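Local coordinates for sugar ABC transporter (Sugar-binding protein) (Bacillus halodurans, PDB 4YO7) that binds myo-inositol between its two lobes and probably serves as the sugar-binding component of an ABC transporter, at residues A[43-48]-A[75-80]; A[148-153]-A[309-314]. All coordinates share one frame; numbering follows the deposited sequence.

In the fold
Contact 1 (43-48 with 75-80) lies at the outer end of one lobe, its centre about 27 Å from that of the chain, where strands 46-52 and 76-82 pair at the margin of a six-stranded parallel sheet. Contact 2 (148-153 with 309-314) has its centre about 10 Å from that of the chain, where segments pass between the lobes next to the bound inositol. The two share no helix or strand. Regular backbone bonds and a phenylalanine-lined face hold contact 1, whose other face, with V47 and E77, is more open and mixes apolar and charged groups, with Q45 bonded to E77 near its end. Contact 2 relies instead on serine and glutamine side chains, three waters and one buried tyrosine ring.

Contact 1: A[43-48]-A[75-80]; sequences SGQKVI and DFEFIF
K46, V47 and I48 pair in parallel with F76, E77 and F78, and four main-chain bonds share out the polar groups. K46 N is satisfied by D75 O at 3.0 Å, and K46 O receives E77 N at 2.8 Å. E77 O then takes I48 N, and I48 O takes I79 N. V47 N is taken by D103 OD2, just before strand 104-107. At the exposed end the Q45 side chain folds back, bent at chi2 (-69°), and its NE2 reaches E77 OE2 at 2.8 Å. That bond comes in on the anti side of the carboxylate, 31° out of its plane; the same NE2 also bonds P74 O. On the other side of the sheet K46 CB rests over one face of the F76 ring, 3.7 Å from its centroid, while I48 CD1 fits between the rings, 3.7 Å from both F76 CE2 and F78 CE2. Helix 284-299 covers this side through A295, V296 and A299. With an alanine at F76, K46 CB is likely to lose the ring beneath it and a gap to open beside I48 CD1 and V296. The two strands and helix 57-70 between them form a beta-alpha-beta unit at the edge of the parallel sheet in a Rossmann-like lobe, as in periplasmic binding proteins.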
loop_
_atom_site.group_PDB
_atom_site.type_symbol
_atom_site.label_atom_id
_atom_site.label_comp_id
_atom_site.label_asym_id
_atom_site.label_seq_id
_atom_site.Cartn_x
_atom_site.Cartn_y
_atom_site.Cartn_z
ATOM N N SER A 43 12.186 0.365 -35.550
ATOM C CA SER A 43 10.742 0.123 -35.437
ATOM C C SER A 43 10.436 -1.218 -34.764
ATOM O O SER A 43 9.443 -1.856 -35.074
ATOM C CB SER A 43 10.088 0.163 -36.808
ATOM O OG SER A 43 10.687 -0.792 -37.673
ATOM N N GLY A 44 11.280 -1.629 -33.843
ATOM C CA GLY A 44 11.018 -2.850 -33.104
ATOM C C GLY A 44 9.901 -2.626 -32.102
ATOM O O GLY A 44 9.759 -1.514 -31.585
ATOM N N GLN A 45 9.079 -3.648 -31.861
ATOM C CA GLN A 45 8.158 -3.619 -30.726
ATOM C C GLN A 45 8.964 -3.347 -29.477
ATOM O O GLN A 45 10.049 -3.891 -29.310
ATOM C CB GLN A 45 7.415 -4.944 -30.556
ATOM C CG GLN A 45 6.345 -5.196 -31.539
ATOM C CD GLN A 45 5.182 -4.263 -31.348
ATOM O OE1 GLN A 45 5.062 -3.276 -32.059
ATOM N NE2 GLN A 45 4.311 -4.572 -30.380
ATOM N N LYS A 46 8.437 -2.489 -28.614
ATOM C CA LYS A 46 9.074 -2.206 -27.334
ATOM C C LYS A 46 8.502 -3.142 -26.267
ATOM O O LYS A 46 7.460 -3.724 -26.452
ATOM C CB LYS A 46 8.886 -0.745 -26.953
ATOM C CG LYS A 46 9.816 0.167 -27.750
ATOM C CD LYS A 46 9.734 1.588 -27.327
ATOM C CE LYS A 46 10.240 2.519 -28.427
ATOM N NZ LYS A 46 11.622 2.201 -28.808
ATOM N N VAL A 47 9.249 -3.325 -25.187
ATOM C CA VAL A 47 8.874 -4.285 -24.158
ATOM C C VAL A 47 9.053 -3.635 -22.812
ATOM O O VAL A 47 10.086 -3.042 -22.550
ATOM C CB VAL A 47 9.737 -5.574 -24.219
ATOM C CG1 VAL A 47 9.282 -6.598 -23.172
ATOM C CG2 VAL A 47 9.670 -6.194 -25.619
ATOM N N ILE A 48 8.058 -3.789 -21.950
ATOM C CA ILE A 48 8.171 -3.373 -20.568
ATOM C C ILE A 48 8.015 -4.586 -19.670
ATOM O O ILE A 48 7.058 -5.335 -19.811
ATOM C CB ILE A 48 7.141 -2.294 -20.221
ATOM C CG1 ILE A 48 7.529 -0.996 -20.931
ATOM C CG2 ILE A 48 7.070 -2.046 -18.708
ATOM C CD1 ILE A 48 6.503 0.121 -20.850
ATOM N N ASP A 75 2.156 -0.827 -29.698
ATOM C CA ASP A 75 3.561 -0.928 -30.068
ATOM C C ASP A 75 4.428 -1.439 -28.910
ATOM O O ASP A 75 5.643 -1.515 -29.039
ATOM C CB ASP A 75 4.085 0.432 -30.557
ATOM C CG ASP A 75 3.795 1.585 -29.590
ATOM O OD1 ASP A 75 2.769 1.574 -28.855
ATOM O OD2 ASP A 75 4.604 2.539 -29.591
ATOM N N PHE A 76 3.792 -1.801 -27.801
ATOM C CA PHE A 76 4.476 -2.363 -26.645
ATOM C C PHE A 76 3.987 -3.750 -26.330
ATOM O O PHE A 76 2.797 -4.046 -26.482
ATOM C CB PHE A 76 4.261 -1.520 -25.406
ATOM C CG PHE A 76 5.126 -0.318 -25.340
ATOM C CD1 PHE A 76 4.880 0.776 -26.140
ATOM C CD2 PHE A 76 6.205 -0.286 -24.480
ATOM C CE1 PHE A 76 5.694 1.898 -26.065
ATOM C CE2 PHE A 76 6.998 0.827 -24.399
ATOM C CZ PHE A 76 6.748 1.914 -25.207
ATOM N N GLU A 77 4.907 -4.587 -25.866
ATOM C CA GLU A 77 4.563 -5.826 -25.187
ATOM C C GLU A 77 4.834 -5.644 -23.701
ATOM O O GLU A 77 5.836 -5.059 -23.344
ATOM C CB GLU A 77 5.403 -6.994 -25.703
ATOM C CG GLU A 77 5.475 -7.075 -27.203
ATOM C CD GLU A 77 4.122 -7.358 -27.838
ATOM O OE1 GLU A 77 3.272 -7.981 -27.167
ATOM O OE2 GLU A 77 3.913 -6.956 -29.006
ATOM N N PHE A 78 3.957 -6.157 -22.853
ATOM C CA PHE A 78 4.205 -6.120 -21.400
ATOM C C PHE A 78 4.384 -7.515 -20.827
ATOM O O PHE A 78 3.669 -8.440 -21.198
ATOM C CB PHE A 78 3.057 -5.412 -20.673
ATOM C CG PHE A 78 3.005 -3.937 -20.936
ATOM C CD1 PHE A 78 2.552 -3.454 -22.145
ATOM C CD2 PHE A 78 3.425 -3.037 -19.980
ATOM C CE1 PHE A 78 2.516 -2.102 -22.387
ATOM C CE2 PHE A 78 3.382 -1.682 -20.226
ATOM C CZ PHE A 78 2.926 -1.225 -21.420
ATOM N N ILE A 79 5.357 -7.675 -19.933
ATOM C CA ILE A 79 5.540 -8.926 -19.203
ATOM C C ILE A 79 5.131 -8.657 -17.774
ATOM O O ILE A 79 5.828 -7.949 -17.061
ATOM C CB ILE A 79 6.992 -9.431 -19.234
ATOM C CG1 ILE A 79 7.468 -9.608 -20.681
ATOM C CG2 ILE A 79 7.114 -10.755 -18.495
ATOM C CD1 ILE A 79 8.969 -9.746 -20.784
ATOM N N PHE A 80 3.981 -9.199 -17.369
ATOM C CA PHE A 80 3.454 -8.982 -16.014
ATOM C C PHE A 80 3.801 -10.170 -15.138
ATOM O O PHE A 80 3.157 -11.216 -15.211
ATOM C CB PHE A 80 1.935 -8.753 -16.036
ATOM C CG PHE A 80 1.551 -7.370 -16.457
ATOM C CD1 PHE A 80 1.038 -7.141 -17.724
ATOM C CD2 PHE A 80 1.757 -6.282 -15.601
ATOM C CE1 PHE A 80 0.699 -5.868 -18.123
ATOM C CE2 PHE A 80 1.417 -4.991 -16.015
ATOM C CZ PHE A 80 0.886 -4.803 -17.285
#

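Contact 2: A[148-153]-A[309-314]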
loop_
_atom_site.group_PDB
_atom_site.type_symbol
_atom_site.label_atom_id
_atom_site.label_comp_id
_atom_site.label_asym_id
_atom_site.label_seq_id
_atom_site.Cartn_x
_atom_site.Cartn_y
_atom_site.Cartn_z
ATOM N N SER A 148 2.170 6.875 -3.144
ATOM C CA SER A 148 1.603 7.810 -2.200
ATOM C C SER A 148 2.457 7.847 -0.950
ATOM O O SER A 148 3.142 6.884 -0.622
ATOM C CB SER A 148 0.176 7.404 -1.869
ATOM O OG SER A 148 -0.620 7.426 -3.039
ATOM N N GLU A 149 2.406 8.963 -0.245
ATOM C CA GLU A 149 3.321 9.198 0.870
ATOM C C GLU A 149 2.789 8.574 2.161
ATOM O O GLU A 149 1.829 9.069 2.750
ATOM C CB GLU A 149 3.519 10.699 1.053
ATOM C CG GLU A 149 4.487 11.057 2.170
ATOM C CD GLU A 149 5.932 10.788 1.783
ATOM O OE1 GLU A 149 6.348 11.228 0.681
ATOM O OE2 GLU A 149 6.653 10.139 2.578
ATOM N N SER A 150 3.414 7.485 2.587
ATOM C CA SER A 150 2.861 6.655 3.634
ATOM C C SER A 150 2.554 7.377 4.931
ATOM O O SER A 150 1.496 7.143 5.524
ATOM C CB SER A 150 3.834 5.511 3.924
ATOM O OG SER A 150 3.960 4.691 2.788
ATOM N N ILE A 151 3.461 8.237 5.390
ATOM C CA ILE A 151 3.236 8.868 6.688
ATOM C C ILE A 151 1.965 9.722 6.659
ATOM O O ILE A 151 1.294 9.835 7.693
ATOM C CB ILE A 151 4.430 9.718 7.141
ATOM C CG1 ILE A 151 4.262 10.104 8.610
ATOM C CG2 ILE A 151 4.613 10.909 6.246
ATOM C CD1 ILE A 151 5.475 10.672 9.252
ATOM N N GLN A 152 1.626 10.275 5.485
ATOM C CA GLN A 152 0.413 11.089 5.306
ATOM C C GLN A 152 -0.828 10.240 5.631
ATOM O O GLN A 152 -1.770 10.721 6.287
ATOM C CB GLN A 152 0.333 11.671 3.865
ATOM C CG GLN A 152 -1.040 12.293 3.453
ATOM C CD GLN A 152 -1.112 12.874 1.996
ATOM O OE1 GLN A 152 -1.049 12.149 0.983
ATOM N NE2 GLN A 152 -1.296 14.189 1.912
ATOM N N SER A 153 -0.846 8.984 5.194
ATOM C CA SER A 153 -2.009 8.147 5.498
ATOM C C SER A 153 -2.126 7.829 7.002
ATOM O O SER A 153 -3.246 7.801 7.544
ATOM C CB SER A 153 -2.008 6.857 4.667
ATOM O OG SER A 153 -0.994 5.931 4.968
ATOM N N ILE A 309 0.595 10.599 -5.614
ATOM C CA ILE A 309 -0.846 10.716 -5.615
ATOM C C ILE A 309 -1.324 10.838 -4.170
ATOM O O ILE A 309 -0.900 10.059 -3.316
ATOM C CB ILE A 309 -1.486 9.499 -6.306
ATOM C CG1 ILE A 309 -0.872 9.335 -7.707
ATOM C CG2 ILE A 309 -3.003 9.664 -6.350
ATOM C CD1 ILE A 309 -1.269 8.061 -8.442
ATOM N N PRO A 310 -2.201 11.820 -3.883
ATOM C CA PRO A 310 -2.582 12.019 -2.484
ATOM C C PRO A 310 -3.407 10.886 -1.908
ATOM O O PRO A 310 -4.191 10.260 -2.604
ATOM C CB PRO A 310 -3.429 13.296 -2.511
ATOM C CG PRO A 310 -3.133 13.947 -3.790
ATOM C CD PRO A 310 -2.752 12.872 -4.760
ATOM N N TYR A 311 -3.186 10.622 -0.631
ATOM C CA TYR A 311 -4.121 9.880 0.186
ATOM C C TYR A 311 -5.322 10.781 0.543
ATOM O O TYR A 311 -5.153 12.000 0.663
ATOM C CB TYR A 311 -3.452 9.417 1.470
ATOM C CG TYR A 311 -2.579 8.188 1.404
ATOM C CD1 TYR A 311 -3.143 6.924 1.331
ATOM C CD2 TYR A 311 -1.208 8.287 1.504
ATOM C CE1 TYR A 311 -2.362 5.787 1.344
ATOM C CE2 TYR A 311 -0.407 7.152 1.505
ATOM C CZ TYR A 311 -1.007 5.904 1.433
ATOM O OH TYR A 311 -0.243 4.771 1.463
ATOM N N GLU A 312 -6.510 10.199 0.727
ATOM C CA GLU A 312 -7.711 10.970 1.097
ATOM C C GLU A 312 -8.481 10.301 2.227
ATOM O O GLU A 312 -8.817 9.121 2.148
ATOM C CB GLU A 312 -8.634 11.147 -0.119
ATOM C CG GLU A 312 -7.936 11.733 -1.350
ATOM C CD GLU A 312 -8.843 11.854 -2.566
ATOM O OE1 GLU A 312 -10.078 11.930 -2.405
ATOM O OE2 GLU A 312 -8.311 11.885 -3.695
ATOM N N LEU A 313 -8.797 11.065 3.267
ATOM C CA LEU A 313 -9.551 10.535 4.395
ATOM C C LEU A 313 -10.944 10.115 3.960
ATOM O O LEU A 313 -11.631 10.860 3.262
ATOM C CB LEU A 313 -9.660 11.574 5.512
ATOM C CG LEU A 313 -10.446 11.148 6.751
ATOM C CD1 LEU A 313 -9.733 10.019 7.507
ATOM C CD2 LEU A 313 -10.680 12.344 7.659
ATOM N N VAL A 314 -11.366 8.925 4.386
ATOM C CA VAL A 314 -12.720 8.453 4.118
ATOM C C VAL A 314 -13.461 8.172 5.425
ATOM O O VAL A 314 -12.959 7.445 6.301
ATOM C CB VAL A 314 -12.723 7.171 3.263
ATOM C CG1 VAL A 314 -14.165 6.801 2.874
ATOM C CG2 VAL A 314 -11.845 7.337 2.024
HETATM O O HOH W 1 2.226 4.350 0.842
HETATM O O HOH W 2 -3.469 7.549 -3.131
HETATM O O HOH W 3 0.791 11.059 -1.292
#
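The two backbones come nearest at S148 with I309 (CA atoms 5.1 Å apart) and at S153 with Y311 (CA atoms 6.0 Å apart), as 309-311 passes the start of helix 150-164 before entering strand 312-314. Y311 N donates to Q152 OE1 at 3.1 Å, with the donor 47° out of the amide's carbonyl plane. CG of Q152 is anti to the backbone N (chi1 167°) and the chain runs straight on to CD, carrying the amide across to the 309-311 backbone. S148 OG donates to I309 O at 2.7 Å. The Y311 ring is clasped on both faces: S153 CB stands over its centre, 3.3 Å from the centroid, and S148 CB lies over the opposite face, offset toward the rim. E149 O approaches the ring edge, 3.2 Å from Y311 CE2. In this two-lobed periplasmic binding protein fold, 309-311 leads from strand 307-308 of one lobe to strand 312-314, which pairs with 279-281, and the Y311 side chain lies about 5 Å from the bound inositol. The Y311 hydroxyl bonds to R186, a residue of the inositol pocket, and shares a water with S148 O and S150 OG, so the tyrosine may help to position that arginine. S150 OG has its main partner in E181 OE1, and the water is additional. S153 OG turns back to S150 O at 2.8 Å, within the first turn of the helix. A second water bridges S148 OG and P310 O; a third accepts from E149 N and donates to Q152 OE1 and I309 O.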